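Local atomic coordinates of ABC transporter substrate binding protein (Ribose) (Agrobacterium vitis, PDB entry 5DKV), a protein that probably serves as the sugar-binding component of an ABC importer and is seen here holding alpha-D-tagatopyranose. Residues A[140-145]-A[175-180]; A[26-31]-A[289-294]; A[238-243]-A[265-270]; A[101-106]-A[131-136]; A[309-312]-A[316-319]. All coordinates share one frame; numbering follows the deposited sequence.

Interaction 1: residues A[140-145]-A[175-180]. With T6T (alpha-D-tagatopyranose), chain E.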
# COMPACT_ATOMS: atom_id res chain seq x y z
N SER A 140 5.43 0.17 4.55
CA SER A 140 6.05 1.48 4.34
C SER A 140 5.80 2.41 5.52
O SER A 140 4.90 2.19 6.31
CB SER A 140 5.51 2.16 3.08
OG SER A 140 5.67 1.34 1.94
N ASP A 141 6.59 3.48 5.62
CA ASP A 141 6.30 4.56 6.53
C ASP A 141 5.24 5.41 5.83
O ASP A 141 5.58 6.32 5.07
CB ASP A 141 7.57 5.39 6.86
CG ASP A 141 7.29 6.57 7.81
OD1 ASP A 141 6.12 7.01 7.98
OD2 ASP A 141 8.27 7.10 8.40
N ASN A 142 3.96 5.11 6.03
CA ASN A 142 2.94 5.71 5.17
C ASN A 142 2.65 7.18 5.42
O ASN A 142 2.26 7.91 4.50
CB ASN A 142 1.68 4.87 5.26
CG ASN A 142 1.83 3.60 4.49
OD1 ASN A 142 1.82 3.62 3.28
ND2 ASN A 142 2.00 2.48 5.19
N VAL A 143 2.89 7.65 6.65
CA VAL A 143 2.79 9.08 6.87
C VAL A 143 3.87 9.82 6.07
O VAL A 143 3.56 10.82 5.41
CB VAL A 143 2.93 9.45 8.37
CG1 VAL A 143 2.97 10.96 8.54
CG2 VAL A 143 1.76 8.87 9.15
N LEU A 144 5.11 9.32 6.13
CA LEU A 144 6.19 9.86 5.33
C LEU A 144 5.84 9.84 3.86
O LEU A 144 6.14 10.79 3.15
CB LEU A 144 7.51 9.09 5.57
CG LEU A 144 8.72 9.54 4.72
CD1 LEU A 144 9.13 10.99 5.03
CD2 LEU A 144 9.91 8.60 4.94
N GLY A 145 5.24 8.74 3.40
CA GLY A 145 4.83 8.63 2.01
C GLY A 145 3.96 9.80 1.58
O GLY A 145 4.12 10.37 0.49
N THR A 175 -3.74 4.37 3.72
CA THR A 175 -4.14 5.55 2.98
C THR A 175 -4.64 6.67 3.90
O THR A 175 -4.52 7.84 3.55
CB THR A 175 -5.18 5.21 1.93
OG1 THR A 175 -6.30 4.59 2.57
CG2 THR A 175 -4.60 4.26 0.86
N ASP A 176 -5.15 6.33 5.08
CA ASP A 176 -5.42 7.34 6.11
C ASP A 176 -4.12 8.05 6.49
O ASP A 176 -4.06 9.27 6.60
CB ASP A 176 -6.03 6.70 7.37
CG ASP A 176 -7.54 6.51 7.29
OD1 ASP A 176 -8.16 6.90 6.27
OD2 ASP A 176 -8.09 5.96 8.27
N GLN A 177 -3.05 7.27 6.67
CA GLN A 177 -1.77 7.83 7.08
C GLN A 177 -1.19 8.69 5.95
O GLN A 177 -0.61 9.74 6.21
CB GLN A 177 -0.79 6.72 7.47
CG GLN A 177 -1.05 6.19 8.87
CD GLN A 177 -0.11 5.07 9.24
OE1 GLN A 177 0.17 4.21 8.42
NE2 GLN A 177 0.44 5.12 10.45
N ARG A 178 -1.34 8.25 4.69
CA ARG A 178 -0.83 9.02 3.58
C ARG A 178 -1.56 10.35 3.46
O ARG A 178 -0.94 11.37 3.21
CB ARG A 178 -0.95 8.24 2.27
CG ARG A 178 -0.15 6.99 2.24
CD ARG A 178 -0.45 6.07 1.06
NE ARG A 178 0.08 4.74 1.36
CZ ARG A 178 -0.24 3.61 0.74
NH1 ARG A 178 -1.10 3.62 -0.27
NH2 ARG A 178 0.32 2.48 1.12
N GLU A 179 -2.87 10.33 3.64
CA GLU A 179 -3.62 11.57 3.59
C GLU A 179 -3.21 12.52 4.74
O GLU A 179 -3.07 13.72 4.54
CB GLU A 179 -5.12 11.30 3.63
CG GLU A 179 -5.93 12.58 3.67
CD GLU A 179 -7.43 12.35 3.47
OE1 GLU A 179 -7.84 11.22 3.15
OE2 GLU A 179 -8.21 13.32 3.65
N GLN A 180 -3.04 11.98 5.94
CA GLN A 180 -2.61 12.81 7.07
C GLN A 180 -1.24 13.44 6.81
O GLN A 180 -1.03 14.62 7.12
CB GLN A 180 -2.58 12.01 8.37
CG GLN A 180 -3.97 11.67 8.92
CD GLN A 180 -4.82 12.90 9.26
OE1 GLN A 180 -4.41 13.77 10.04
NE2 GLN A 180 -6.02 12.97 8.68
O3 T6T E . -1.31 1.17 -1.94
C3 T6T E . -1.34 -0.24 -1.82
C4 T6T E . -1.41 -0.59 -0.40
O4 T6T E . -0.20 -0.10 0.29
C5 T6T E . -2.62 -0.03 0.22
O5 T6T E . -2.77 -0.46 1.58
C6 T6T E . -3.88 -0.52 -0.48
O6 T6T E . -3.79 -0.21 -1.90
C2 T6T E . -2.61 -0.78 -2.51
O2 T6T E . -2.59 -2.19 -2.38
C1 T6T E . -2.76 -0.39 -3.92
O1 T6T E . -1.70 -0.84 -4.71
O HOH W 1 2.85 3.37 8.15

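Interaction 2: residues A[26-31]-A[289-294]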
# COMPACT_ATOMS: atom_id res chain seq x y z
N LYS A 26 13.97 -27.10 9.04
CA LYS A 26 12.57 -27.49 9.06
C LYS A 26 11.83 -26.73 7.95
O LYS A 26 12.02 -25.51 7.80
CB LYS A 26 11.97 -27.19 10.44
CG LYS A 26 10.48 -26.97 10.48
CD LYS A 26 9.70 -28.24 10.60
CE LYS A 26 8.21 -27.93 10.67
NZ LYS A 26 7.42 -29.18 10.69
N LYS A 27 11.03 -27.44 7.17
CA LYS A 27 10.28 -26.84 6.06
C LYS A 27 8.88 -26.44 6.51
O LYS A 27 8.08 -27.28 6.93
CB LYS A 27 10.21 -27.78 4.88
CG LYS A 27 11.57 -28.09 4.28
CD LYS A 27 11.48 -29.28 3.36
CE LYS A 27 12.82 -29.62 2.73
NZ LYS A 27 12.62 -30.47 1.52
N PHE A 28 8.62 -25.15 6.40
CA PHE A 28 7.41 -24.54 6.93
C PHE A 28 6.40 -24.23 5.85
O PHE A 28 6.76 -24.07 4.69
CB PHE A 28 7.78 -23.28 7.71
CG PHE A 28 8.56 -23.55 8.97
CD1 PHE A 28 7.95 -24.10 10.08
CD2 PHE A 28 9.90 -23.22 9.05
CE1 PHE A 28 8.66 -24.32 11.24
CE2 PHE A 28 10.62 -23.46 10.21
CZ PHE A 28 10.00 -24.00 11.31
N ARG A 29 5.15 -24.14 6.27
CA ARG A 29 4.07 -23.65 5.42
C ARG A 29 3.60 -22.31 5.96
O ARG A 29 3.04 -22.23 7.04
CB ARG A 29 2.93 -24.66 5.36
CG ARG A 29 3.35 -25.94 4.65
CD ARG A 29 2.46 -27.11 5.00
NE ARG A 29 1.09 -26.90 4.56
CZ ARG A 29 0.06 -26.66 5.37
NH1 ARG A 29 0.23 -26.59 6.68
NH2 ARG A 29 -1.16 -26.51 4.86
N ILE A 30 3.88 -21.25 5.20
CA ILE A 30 3.59 -19.88 5.64
C ILE A 30 2.52 -19.30 4.73
O ILE A 30 2.67 -19.27 3.51
CB ILE A 30 4.87 -19.01 5.60
CG1 ILE A 30 5.92 -19.57 6.56
CG2 ILE A 30 4.54 -17.53 5.93
CD1 ILE A 30 7.32 -18.99 6.36
N ALA A 31 1.41 -18.86 5.32
CA ALA A 31 0.31 -18.32 4.55
C ALA A 31 0.49 -16.83 4.29
O ALA A 31 1.05 -16.12 5.12
CB ALA A 31 -0.98 -18.54 5.26
N ALA A 289 12.17 -16.99 11.17
CA ALA A 289 12.99 -16.69 12.34
C ALA A 289 12.18 -16.99 13.60
O ALA A 289 12.63 -17.69 14.48
CB ALA A 289 13.45 -15.24 12.32
N HIS A 290 10.96 -16.48 13.65
CA HIS A 290 10.10 -16.79 14.79
C HIS A 290 9.90 -18.29 15.01
O HIS A 290 9.98 -18.80 16.14
CB HIS A 290 8.73 -16.14 14.64
CG HIS A 290 7.79 -16.55 15.73
ND1 HIS A 290 7.88 -16.02 17.00
CD2 HIS A 290 6.79 -17.46 15.76
CE1 HIS A 290 6.96 -16.58 17.77
NE2 HIS A 290 6.29 -17.46 17.05
N LEU A 291 9.59 -18.99 13.94
CA LEU A 291 9.31 -20.42 14.01
C LEU A 291 10.50 -21.25 14.44
O LEU A 291 10.33 -22.38 14.90
CB LEU A 291 8.77 -20.91 12.67
CG LEU A 291 7.37 -20.42 12.35
CD1 LEU A 291 7.11 -20.58 10.88
CD2 LEU A 291 6.26 -21.15 13.16
N THR A 292 11.71 -20.68 14.33
CA THR A 292 12.92 -21.39 14.76
C THR A 292 13.46 -20.78 16.05
O THR A 292 14.62 -21.00 16.42
CB THR A 292 13.98 -21.38 13.67
OG1 THR A 292 14.25 -20.03 13.25
CG2 THR A 292 13.50 -22.19 12.46
N GLY A 293 12.63 -20.00 16.74
CA GLY A 293 12.95 -19.57 18.10
C GLY A 293 13.72 -18.27 18.22
O GLY A 293 14.20 -17.93 19.31
N GLN A 294 13.83 -17.53 17.13
CA GLN A 294 14.51 -16.23 17.11
C GLN A 294 13.51 -15.09 17.29
O GLN A 294 12.45 -15.07 16.67
CB GLN A 294 15.27 -16.09 15.79
CG GLN A 294 15.93 -14.76 15.53
CD GLN A 294 16.98 -14.38 16.56
OE1 GLN A 294 17.98 -15.08 16.76
NE2 GLN A 294 16.75 -13.25 17.21

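Interaction 3: residues A[238-243]-A[265-270]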
# COMPACT_ATOMS: atom_id res chain seq x y z
N GLY A 238 -8.59 10.42 -15.56
CA GLY A 238 -9.53 11.52 -15.61
C GLY A 238 -8.92 12.78 -16.21
O GLY A 238 -9.53 13.45 -17.04
N VAL A 239 -7.70 13.11 -15.78
CA VAL A 239 -7.00 14.26 -16.31
C VAL A 239 -6.79 14.12 -17.83
O VAL A 239 -7.01 15.07 -18.58
CB VAL A 239 -5.64 14.46 -15.60
CG1 VAL A 239 -4.78 15.50 -16.32
CG2 VAL A 239 -5.85 14.85 -14.16
N GLN A 240 -6.37 12.94 -18.27
CA GLN A 240 -6.17 12.69 -19.69
C GLN A 240 -7.50 12.87 -20.47
O GLN A 240 -7.54 13.54 -21.50
CB GLN A 240 -5.57 11.29 -19.91
CG GLN A 240 -5.33 10.91 -21.34
CD GLN A 240 -4.07 11.52 -21.93
OE1 GLN A 240 -2.95 11.18 -21.53
NE2 GLN A 240 -4.24 12.40 -22.90
N GLN A 241 -8.59 12.32 -19.93
CA GLN A 241 -9.88 12.34 -20.62
C GLN A 241 -10.43 13.76 -20.69
O GLN A 241 -11.16 14.12 -21.63
CB GLN A 241 -10.88 11.42 -19.93
CG GLN A 241 -12.29 11.41 -20.55
CD GLN A 241 -12.34 10.81 -21.94
OE1 GLN A 241 -12.49 9.60 -22.09
NE2 GLN A 241 -12.22 11.65 -22.97
N ALA A 242 -10.07 14.57 -19.70
CA ALA A 242 -10.46 15.97 -19.67
C ALA A 242 -9.64 16.85 -20.60
O ALA A 242 -9.90 18.04 -20.72
CB ALA A 242 -10.34 16.51 -18.26
N GLY A 243 -8.62 16.27 -21.23
CA GLY A 243 -7.71 17.04 -22.06
C GLY A 243 -6.65 17.87 -21.34
O GLY A 243 -6.07 18.79 -21.93
N SER A 265 4.70 10.67 -21.14
CA SER A 265 3.78 11.55 -21.84
C SER A 265 3.48 12.83 -21.06
O SER A 265 2.83 13.74 -21.57
CB SER A 265 2.46 10.83 -22.10
OG SER A 265 1.74 10.76 -20.88
N GLY A 266 3.91 12.88 -19.81
CA GLY A 266 3.70 14.07 -18.99
C GLY A 266 2.41 14.01 -18.19
O GLY A 266 2.09 14.95 -17.45
N LEU A 267 1.67 12.91 -18.31
CA LEU A 267 0.39 12.79 -17.63
C LEU A 267 0.56 12.75 -16.12
O LEU A 267 -0.27 13.30 -15.40
CB LEU A 267 -0.36 11.57 -18.11
CG LEU A 267 -1.73 11.30 -17.47
CD1 LEU A 267 -2.68 12.49 -17.63
CD2 LEU A 267 -2.36 10.02 -18.07
N ILE A 268 1.61 12.10 -15.64
CA ILE A 268 1.94 12.11 -14.21
C ILE A 268 3.36 12.61 -14.09
O ILE A 268 4.18 12.38 -14.98
CB ILE A 268 1.77 10.72 -13.53
CG1 ILE A 268 2.82 9.73 -13.98
CG2 ILE A 268 0.37 10.16 -13.83
CD1 ILE A 268 2.81 8.44 -13.16
N ASP A 269 3.63 13.35 -13.00
CA ASP A 269 4.94 13.92 -12.75
C ASP A 269 5.82 13.02 -11.87
O ASP A 269 7.03 12.96 -12.08
CB ASP A 269 4.82 15.30 -12.11
CG ASP A 269 4.70 16.42 -13.14
OD1 ASP A 269 4.16 16.16 -14.23
OD2 ASP A 269 5.16 17.54 -12.85
N PHE A 270 5.21 12.36 -10.88
CA PHE A 270 5.93 11.47 -9.99
C PHE A 270 5.08 10.27 -9.64
O PHE A 270 3.88 10.40 -9.42
CB PHE A 270 6.34 12.18 -8.68
CG PHE A 270 7.21 13.37 -8.89
CD1 PHE A 270 8.57 13.21 -9.04
CD2 PHE A 270 6.68 14.65 -8.91
CE1 PHE A 270 9.39 14.27 -9.22
CE2 PHE A 270 7.50 15.74 -9.11
CZ PHE A 270 8.86 15.56 -9.26
O HOH W 2 -0.46 12.50 -21.76

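Interaction 4: residues A[101-106]-A[131-136]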
# COMPACT_ATOMS: atom_id res chain seq x y z
N PRO A 101 -11.39 -12.10 14.26
CA PRO A 101 -11.07 -13.22 13.38
C PRO A 101 -9.62 -13.67 13.47
O PRO A 101 -9.36 -14.87 13.47
CB PRO A 101 -11.40 -12.67 11.99
CG PRO A 101 -12.49 -11.70 12.25
CD PRO A 101 -12.07 -11.02 13.53
N LEU A 102 -8.68 -12.73 13.56
CA LEU A 102 -7.27 -13.10 13.72
C LEU A 102 -6.98 -13.63 15.12
O LEU A 102 -6.12 -14.49 15.29
CB LEU A 102 -6.34 -11.92 13.39
CG LEU A 102 -6.22 -11.65 11.89
CD1 LEU A 102 -5.50 -10.34 11.64
CD2 LEU A 102 -5.49 -12.81 11.20
N LYS A 103 -7.71 -13.14 16.12
CA LYS A 103 -7.58 -13.60 17.49
C LYS A 103 -7.86 -15.10 17.59
O LYS A 103 -7.22 -15.82 18.36
CB LYS A 103 -8.56 -12.83 18.39
CG LYS A 103 -8.01 -12.36 19.71
CD LYS A 103 -7.78 -13.49 20.67
CE LYS A 103 -7.66 -12.97 22.09
NZ LYS A 103 -8.54 -13.74 23.01
N LYS A 104 -8.81 -15.58 16.78
CA LYS A 104 -9.09 -17.01 16.72
C LYS A 104 -7.87 -17.82 16.28
O LYS A 104 -7.64 -18.93 16.81
CB LYS A 104 -10.25 -17.28 15.78
CG LYS A 104 -11.57 -16.80 16.32
CD LYS A 104 -12.75 -17.59 15.74
CE LYS A 104 -13.48 -16.84 14.63
NZ LYS A 104 -14.94 -16.76 14.93
N ALA A 105 -7.11 -17.29 15.33
CA ALA A 105 -5.91 -17.94 14.84
C ALA A 105 -4.85 -17.90 15.94
O ALA A 105 -4.14 -18.89 16.17
CB ALA A 105 -5.40 -17.26 13.59
N ALA A 106 -4.76 -16.76 16.62
CA ALA A 106 -3.82 -16.58 17.73
C ALA A 106 -4.10 -17.60 18.84
O ALA A 106 -3.19 -18.25 19.36
CB ALA A 106 -3.91 -15.17 18.28
N GLY A 131 -5.61 -5.69 19.86
CA GLY A 131 -4.96 -6.19 18.66
C GLY A 131 -3.45 -6.20 18.80
O GLY A 131 -2.72 -5.76 17.90
N ASP A 132 -3.00 -6.74 19.93
CA ASP A 132 -1.60 -6.71 20.35
C ASP A 132 -0.87 -8.01 20.00
O ASP A 132 0.35 -8.08 20.10
CB ASP A 132 -1.52 -6.47 21.87
CG ASP A 132 -0.12 -6.18 22.36
OD1 ASP A 132 0.47 -5.16 21.91
OD2 ASP A 132 0.39 -6.96 23.19
N PHE A 133 -1.60 -9.01 19.54
CA PHE A 133 -1.02 -10.35 19.43
C PHE A 133 -0.19 -10.68 18.17
O PHE A 133 0.56 -11.65 18.22
CB PHE A 133 -2.12 -11.40 19.60
CG PHE A 133 -3.32 -11.14 18.74
CD1 PHE A 133 -3.33 -11.56 17.42
CD2 PHE A 133 -4.43 -10.47 19.23
CE1 PHE A 133 -4.41 -11.31 16.61
CE2 PHE A 133 -5.50 -10.22 18.42
CZ PHE A 133 -5.49 -10.64 17.11
N PRO A 134 -0.32 -9.91 17.06
CA PRO A 134 0.63 -10.18 15.97
C PRO A 134 2.07 -9.94 16.45
O PRO A 134 2.28 -9.26 17.45
CB PRO A 134 0.20 -9.19 14.86
CG PRO A 134 -1.28 -8.88 15.21
CD PRO A 134 -1.26 -8.84 16.70
N LEU A 135 3.06 -10.51 15.76
CA LEU A 135 4.43 -10.40 16.20
C LEU A 135 5.13 -9.17 15.65
O LEU A 135 6.07 -8.68 16.26
CB LEU A 135 5.23 -11.63 15.77
CG LEU A 135 4.83 -12.95 16.41
CD1 LEU A 135 5.44 -14.09 15.62
CD2 LEU A 135 5.29 -12.99 17.85
N SER A 136 4.66 -8.69 14.50
CA SER A 136 5.32 -7.61 13.79
C SER A 136 4.40 -6.96 12.79
O SER A 136 3.47 -7.59 12.32
CB SER A 136 6.56 -8.14 13.09
OG SER A 136 7.36 -7.11 12.55

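Interaction 5: residues A[309-312]-A[316-319]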
# COMPACT_ATOMS: atom_id res chain seq x y z
N LYS A 309 10.12 11.20 -14.87
CA LYS A 309 10.31 11.04 -16.30
C LYS A 309 11.73 10.64 -16.69
O LYS A 309 11.93 9.92 -17.65
CB LYS A 309 9.95 12.36 -17.01
CG LYS A 309 9.69 12.27 -18.49
CD LYS A 309 9.46 13.68 -19.06
CE LYS A 309 8.75 13.67 -20.41
NZ LYS A 309 9.34 12.71 -21.39
N SER A 310 12.70 11.13 -15.92
CA SER A 310 14.10 10.93 -16.25
C SER A 310 14.63 9.63 -15.73
O SER A 310 15.31 8.91 -16.46
CB SER A 310 14.95 12.07 -15.70
OG SER A 310 14.60 13.26 -16.35
N ASN A 311 14.34 9.33 -14.47
CA ASN A 311 15.02 8.20 -13.82
C ASN A 311 14.30 6.89 -14.00
O ASN A 311 14.81 5.86 -13.57
CB ASN A 311 15.27 8.48 -12.32
CG ASN A 311 14.01 8.37 -11.46
OD1 ASN A 311 12.89 8.21 -11.93
ND2 ASN A 311 14.21 8.52 -10.16
N VAL A 312 13.16 6.91 -14.68
CA VAL A 312 12.38 5.68 -14.84
C VAL A 312 13.16 4.72 -15.75
O VAL A 312 12.84 3.53 -15.81
CB VAL A 312 10.98 5.97 -15.42
CG1 VAL A 312 11.08 6.56 -16.81
CG2 VAL A 312 10.09 4.73 -15.42
N ALA A 316 18.48 0.75 -11.54
CA ALA A 316 18.21 0.64 -10.12
C ALA A 316 16.80 1.11 -9.79
O ALA A 316 16.28 0.76 -8.74
CB ALA A 316 19.24 1.43 -9.33
N VAL A 317 16.20 1.93 -10.66
CA VAL A 317 14.86 2.48 -10.41
C VAL A 317 13.76 1.64 -11.05
O VAL A 317 12.77 1.32 -10.39
CB VAL A 317 14.75 3.95 -10.93
CG1 VAL A 317 13.37 4.49 -10.72
CG2 VAL A 317 15.75 4.83 -10.21
N ALA A 318 13.93 1.30 -12.32
CA ALA A 318 12.89 0.58 -13.06
C ALA A 318 12.55 -0.78 -12.44
O ALA A 318 11.45 -1.29 -12.61
CB ALA A 318 13.30 0.39 -14.51
N ARG A 319 13.51 -1.36 -11.74
CA ARG A 319 13.30 -2.64 -11.08
C ARG A 319 12.26 -2.55 -9.97
O ARG A 319 11.82 -3.59 -9.47
CB ARG A 319 14.60 -3.16 -10.52
CG ARG A 319 15.19 -2.28 -9.44
CD ARG A 319 16.62 -2.71 -9.13
NE ARG A 319 17.24 -1.93 -8.06
CZ ARG A 319 17.52 -2.39 -6.84
NH1 ARG A 319 17.26 -3.65 -6.50
NH2 ARG A 319 18.08 -1.57 -5.96

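Interaction 1: residues A[140-145]-A[175-180]
A single amide oxygen, Asn142 OD1, is gripped side-on by two nitrogens of Arg178, while other N-H groups of the same guanidinium reach a bound sugar. Arg178 NE lies 2.8 Å from Asn142 OD1 and Arg178 NH2 2.9 Å from the same atom. The acceptor sits in the guanidinium plane, yet both donors meet it from one face of the amide, tilted 34° from the carbonyl plane. An extended run from CG to NE carries the arginine past Asn142 to the tagatose, where Arg178 NH2 donates to O4 at 2.8 Å and Arg178 NH1 to O3 at 3.0 Å; NH1 also reaches Ala227 O. Away from the sugar, a water accepts from Asn142 N and ND2; its oxygen lies 2.8 Å from Gln177 OE1, to which it donates. Helix 142-156, N-capped by Asp141, meets helix 173-186 closely enough for Val143 CA to approach Gln177 O at 3.5 Å, while Val143 CG2 packs on Gln177 CB. Asp39, Asp116, Thr174, Asn228, Asp254 and Gln274 also bond the sugar. Asn142 thus acts as a second-shell residue: its two bonds help set the guanidinium's orientation, and the arginine's positive charge would probably strengthen its bonds to the two sugar oxygens.

Interaction 2: residues A[26-31]-A[289-294]
The carbonyl oxygen of Ala289 holds the helix end that presents Leu291 and Thr292 to Phe28, accepting from two backbone amides on opposite faces of its plane. Gln294 N lies 2.9 Å from Ala289 O and Thr292 N 3.1 Å from it. With Gly293 N bonded to His290 O at 3.0 Å, and with Gly293 at positive phi, this is a Schellman motif closing helix 276-291. Thr292 OG1 is hydrogen-bonded to Tyr288 O one turn back, and its methyl turns toward the edge of the Phe28 ring.

Phe28, just before strand 29-33, takes Leu291 CB over one ring face in a CH-pi contact, 3.9 Å from the centroid and 22° off the normal. Farther along the same side chain, Leu291 CD1 comes within 3.7 Å of Phe28 CD1. Thr292 CG2 arrives near the ring plane instead, at the edge, 3.9 Å from Phe28 CE2. Lys26 CG lies over the opposite face, offset toward the rim, and the ring is thereby sandwiched between its own segment and the helix end. Deeper in, Ile30 touches Val284 and Ala287 of the same helix. The crossing contact is apolar: the backbone bonds of the helix terminus close its own last turn, and what packs on Phe28 is carbon. Burial of the ring adds to the Ile30 packing in joining strand 29-33 to helix 276-291.

Interaction 3: residues A[238-243]-A[265-270]
Leu267 carries its CG anti to the backbone N (chi1 179°), which sends the isobutyl group straight out of the loop toward helix 229-241. There both its methyls abut the start of the Gln240 side chain. Gln240 also leaves the helix with CG opposite its own N, but a bend at chi2 of 79° folds the amide back so that OE1 returns over the leucine. The two side chains cross at about a right angle, with Leu267 CD2 lying 3.7 Å from Gln240 OE1 and both leucine methyls 3.9 Å from Gln240 CB. On the inner side, Leu267 CD1 meets Val239 CG1 at 3.9 Å; Val239 itself continues inward onto Val250 of strand 249-253 and Leu211 of helix 204-217.

The outer rim is polar. A water donates to Gln240 OE1 at 2.8 Å and lies 2.9 Å from Ser265 OG, linking the exposed Gln240 and Ser265 beside the buried leucine. Ser265 OG also receives a weak bond from Leu267 N, two residues on, which spans Gly266. That glycine, like Gly243 on the other segment, has positive phi where its helix stops; Gly243 N bonds Gln240 O at 2.9 Å within a Schellman motif. Strands 223-226, 249-253 and 270-273 run parallel and adjacent, joined in turn by helices 229-241 and 259-264. The contact therefore ties together two successive beta-alpha-beta units at their helix C-terminal ends, as in the Rossmann-like lobes of periplasmic sugar-binding proteins.

Interaction 4: residues A[101-106]-A[131-136]
In the alpha/beta lobe that begins the chain, Phe133 of the long connection between strands 112-115 and 137-140 packs against helix 99-107, among Leu102, Lys103 and Ala106. Its chi1 of 49° puts CG between the backbone N and the carbonyl carbon, a setting that projects the ring out of the loop and onto the helix. Leu102 CB lies in the ring plane, at the edge, 3.8 Å from Phe133 CE1. One turn on, Ala106 CB approaches Phe133 CD1 at 3.8 Å. The Lys103 and Phe133 side chains cross at about a right angle, and Lys103 CG comes to 3.5 Å from Phe133 CE2. Even the helix backbone takes part, for Lys103 N is 3.5 Å from Phe133 CZ.

Beyond CG the lysine chain bends away, and its ammonium forms a long, weak ion pair with Asp107 on the same helix. Phe133 also touches Met112 of strand 112-115 and Ile119. Leu102 extends inward to Met112, to Ile90 of strand 87-90 and to Leu77 of helix 70-81. On the loop side, Asp132 is held by Thr126 and by the backbone N of Gly127, which probably steadies the chain just before Phe133. What crosses between the segments is apolar packing: the lysine contributes its methylene carbons to the ring while its ammonium points away toward Asp107, and the loop is held to the helix mainly through one phenyl group.

Interaction 5: residues A[309-312]-A[316-319]
Both methyls of Val317 sit over one face of the Asn311 carboxamide, with CG1 4.0 Å from Asn311 CG and CG2 4.0 Å from Asn311 ND2. The two side chains cross at about a right angle. Asn311 OD1 accepts from Asn308 N and Asn311 ND2 donates to Val306 O, bonds that fix the rotation of the flat group beneath the valine. A chi1 of 75° holds Asn311 CG between its own N and carbonyl carbon, which keeps the amide close to the chain it bonds. The backbone also shares in the contact: Asn311 O lies 3.3 Å from Val317 CB, and Val312 O is 3.4 Å from Ala318 CB.

These residues belong to the loop after strand 299-307 and the short helix 315-318 that follows it, in the C-terminal part of the chain, which packs on that strand. Val317 reaches Thr305 and Ile307 of the strand, while Val312 faces the other way, onto Leu263 and Lys264 of helix 259-264. Arg319 NE donates to Ala316 O at 2.9 Å. That oxygen lies 28° out of the guanidinium plane, and the N-H approaches it at a C=O...N angle of 109°.

How the interactions relate
The centre of interaction 1, at the sugar site, lies about 9 Å from the centre of the chain, those of the other four 20 to 25 Å from it. Interactions 2 and 4 share the lobe holding strands 29-33 and 112-115; their centres are 17 Å apart and they touch where His290 packs on Leu135. Interactions 3 and 5 occupy the other lobe, with nearest atoms about 5 Å apart. Along the chain interaction 2 spans interactions 4, 1 and 3, in that order, and interaction 5 follows. Chain entering at strand 29-33 thus returns to the first lobe through helix 276-291, so that this lobe combines sequence from both ends of that span, while the sugar lies at interaction 1.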